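Local coordinates for L-fuculose phosphate aldolase (Streptococcus pneumoniae, PDB 4C24), which belongs to the class II aldolase and adducin family, whose AraD-like fold here carries a zinc ion held by histidines, at residues A[80-85]-A[96-101]. Residues are numbered along the deposited sequence; the frame is centred on the assembly and turned at random.
Sequences WYMHLI and IIHAHT. With ZN (zinc ion), chain B.
Met-82 and His-83 of helix 80-85 reach across to Ile-96 and His-98 on strand 96-99. From His-83 CB, CG stands anti to the carbonyl carbon (chi1 -69°), and the ring carries its nitrogens to the strand. CG lies 4.1 Å from Ile-96 CG2, a methyl that approaches the ring obliquely. ND1 follows at 3.5 Å from Ile-96 CG2, and CE1 at 3.6 Å from it. NE2 passes 4.1 Å from His-98 CB. Histidine suits this place because it pairs a carbon-rich ring with two hydrogen-bonding nitrogens, ND1 with Ser-34 OG and NE2 with Asn-32 OD1, which fixes the ring's rotation. Beta-branching gives Ile-96 two arms, CG2 on the imidazole and CD1 at 3.6 Å from His-83 O.

Met-82, a long flexible thioether bent at its last torsion (chi3 65°), can lay its methyl CE over one face of the His-98 ring, 4.1 Å from the centroid, a CH-pi contact. That ring binds zinc through NE2 at 2.0 Å, and its ND1 is hydrogen-bonded to the backbone Ile-162 O; with both nitrogens engaged, its orientation is fixed. His-100, His-160 and a water complete the zinc's ligands. Helix 80-89 thus packs on strand 95-99, which lies between strands 32-37 and 161-166, antiparallel to both; Ile-97 points away from it, to helix 169-192 on the sheet's other face.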
loop_
_atom_site.group_PDB
_atom_site.type_symbol
_atom_site.label_atom_id
_atom_site.label_comp_id
_atom_site.label_asym_id
_atom_site.label_seq_id
_atom_site.Cartn_x
_atom_site.Cartn_y
_atom_site.Cartn_z
ATOM N N TRP A 80 23.172 -9.558 -16.851
ATOM C CA TRP A 80 24.408 -10.037 -16.294
ATOM C C TRP A 80 25.594 -9.139 -16.531
ATOM O O TRP A 80 26.433 -9.010 -15.657
ATOM C CB TRP A 80 24.701 -11.471 -16.780
ATOM C CG TRP A 80 25.000 -11.537 -18.259
ATOM C CD1 TRP A 80 24.110 -11.766 -19.275
ATOM C CD2 TRP A 80 26.280 -11.340 -18.889
ATOM N NE1 TRP A 80 24.750 -11.695 -20.501
ATOM C CE2 TRP A 80 26.074 -11.434 -20.300
ATOM C CE3 TRP A 80 27.561 -11.046 -18.405
ATOM C CZ2 TRP A 80 27.122 -11.275 -21.225
ATOM C CZ3 TRP A 80 28.601 -10.895 -19.317
ATOM C CH2 TRP A 80 28.374 -11.015 -20.716
ATOM N N TYR A 81 25.624 -8.447 -17.684
ATOM C CA TYR A 81 26.759 -7.595 -17.961
ATOM C C TYR A 81 26.684 -6.266 -17.214
ATOM O O TYR A 81 27.718 -5.735 -16.782
ATOM C CB TYR A 81 26.959 -7.438 -19.459
ATOM C CG TYR A 81 28.174 -6.630 -19.828
ATOM C CD1 TYR A 81 29.459 -6.972 -19.399
ATOM C CD2 TYR A 81 28.028 -5.508 -20.628
ATOM C CE1 TYR A 81 30.573 -6.231 -19.756
ATOM C CE2 TYR A 81 29.122 -4.748 -20.973
ATOM C CZ TYR A 81 30.387 -5.089 -20.548
ATOM O OH TYR A 81 31.478 -4.351 -20.882
ATOM N N MET A 82 25.465 -5.812 -16.933
ATOM C CA MET A 82 25.320 -4.646 -16.068
ATOM C C MET A 82 25.886 -4.915 -14.673
ATOM O O MET A 82 26.516 -4.075 -14.065
ATOM C CB MET A 82 23.871 -4.187 -16.017
ATOM C CG MET A 82 23.632 -3.087 -15.019
ATOM S SD MET A 82 22.042 -2.268 -15.223
ATOM C CE MET A 82 20.963 -3.651 -14.829
ATOM N N HIS A 83 25.709 -6.151 -14.169
ATOM C CA HIS A 83 26.332 -6.484 -12.902
ATOM C C HIS A 83 27.829 -6.672 -13.033
ATOM O O HIS A 83 28.615 -6.085 -12.272
ATOM C CB HIS A 83 25.763 -7.839 -12.366
ATOM C CG HIS A 83 24.332 -7.779 -11.931
ATOM N ND1 HIS A 83 23.933 -8.007 -10.627
ATOM C CD2 HIS A 83 23.203 -7.469 -12.624
ATOM C CE1 HIS A 83 22.618 -7.894 -10.546
ATOM N NE2 HIS A 83 22.151 -7.530 -11.736
ATOM N N LEU A 84 28.235 -7.479 -14.016
ATOM C CA LEU A 84 29.634 -7.825 -14.181
ATOM C C LEU A 84 30.555 -6.607 -14.361
ATOM O O LEU A 84 31.631 -6.547 -13.770
ATOM C CB LEU A 84 29.795 -8.803 -15.330
ATOM C CG LEU A 84 31.169 -9.454 -15.470
ATOM C CD1 LEU A 84 31.557 -10.268 -14.223
ATOM C CD2 LEU A 84 31.238 -10.287 -16.744
ATOM N N ILE A 85 30.108 -5.616 -15.151
ATOM C CA ILE A 85 30.965 -4.454 -15.391
ATOM C C ILE A 85 31.216 -3.649 -14.107
ATOM O O ILE A 85 32.267 -3.025 -13.942
ATOM C CB ILE A 85 30.394 -3.574 -16.520
ATOM C CG1 ILE A 85 31.492 -2.682 -17.090
ATOM C CG2 ILE A 85 29.153 -2.797 -16.076
ATOM C CD1 ILE A 85 31.006 -1.828 -18.247
ATOM N N ILE A 96 25.227 -7.067 -5.784
ATOM C CA ILE A 96 24.427 -6.099 -6.540
ATOM C C ILE A 96 23.002 -6.582 -6.639
ATOM O O ILE A 96 22.735 -7.790 -6.885
ATOM C CB ILE A 96 25.001 -5.921 -7.956
ATOM C CG1 ILE A 96 26.376 -5.291 -7.846
ATOM C CG2 ILE A 96 24.099 -5.037 -8.834
ATOM C CD1 ILE A 96 27.166 -5.216 -9.141
ATOM N N ILE A 97 22.061 -5.653 -6.482
ATOM C CA ILE A 97 20.675 -5.954 -6.701
ATOM C C ILE A 97 20.122 -4.981 -7.701
ATOM O O ILE A 97 20.370 -3.755 -7.570
ATOM C CB ILE A 97 19.859 -5.869 -5.395
ATOM C CG1 ILE A 97 20.372 -6.932 -4.385
ATOM C CG2 ILE A 97 18.371 -6.028 -5.693
ATOM C CD1 ILE A 97 19.688 -6.866 -3.034
ATOM N N HIS A 98 19.426 -5.509 -8.702
ATOM C CA HIS A 98 18.650 -4.681 -9.642
ATOM C C HIS A 98 17.177 -4.983 -9.438
ATOM O O HIS A 98 16.747 -6.161 -9.349
ATOM C CB HIS A 98 19.086 -4.955 -11.071
ATOM C CG HIS A 98 18.121 -4.470 -12.118
ATOM N ND1 HIS A 98 17.859 -3.130 -12.319
ATOM C CD2 HIS A 98 17.361 -5.142 -13.017
ATOM C CE1 HIS A 98 16.973 -3.004 -13.291
ATOM N NE2 HIS A 98 16.667 -4.206 -13.754
ATOM N N ALA A 99 16.371 -3.930 -9.342
ATOM C CA ALA A 99 14.968 -4.091 -9.100
ATOM C C ALA A 99 14.161 -3.056 -9.844
ATOM O O ALA A 99 14.695 -1.995 -10.149
ATOM C CB ALA A 99 14.673 -4.009 -7.611
ATOM N N HIS A 100 12.917 -3.372 -10.153
ATOM C CA HIS A 100 11.961 -2.387 -10.682
ATOM C C HIS A 100 11.067 -2.039 -9.515
ATOM O O HIS A 100 10.053 -2.703 -9.266
ATOM C CB HIS A 100 11.154 -2.972 -11.833
ATOM C CG HIS A 100 11.989 -3.474 -12.979
ATOM N ND1 HIS A 100 11.447 -3.807 -14.195
ATOM C CD2 HIS A 100 13.325 -3.694 -13.086
ATOM C CE1 HIS A 100 12.410 -4.262 -14.991
ATOM N NE2 HIS A 100 13.564 -4.165 -14.350
ATOM N N THR A 101 11.499 -1.069 -8.719
ATOM C CA THR A 101 10.718 -0.670 -7.565
ATOM C C THR A 101 9.654 0.371 -7.958
ATOM O O THR A 101 9.343 0.539 -9.157
ATOM C CB THR A 101 11.626 -0.205 -6.421
ATOM O OG1 THR A 101 12.278 1.008 -6.823
ATOM C CG2 THR A 101 12.656 -1.293 -6.041
HETATM ZN ZN ZN B . 15.333 -4.560 -15.182
HETATM O O HOH W 1 15.858 -5.905 -16.690
#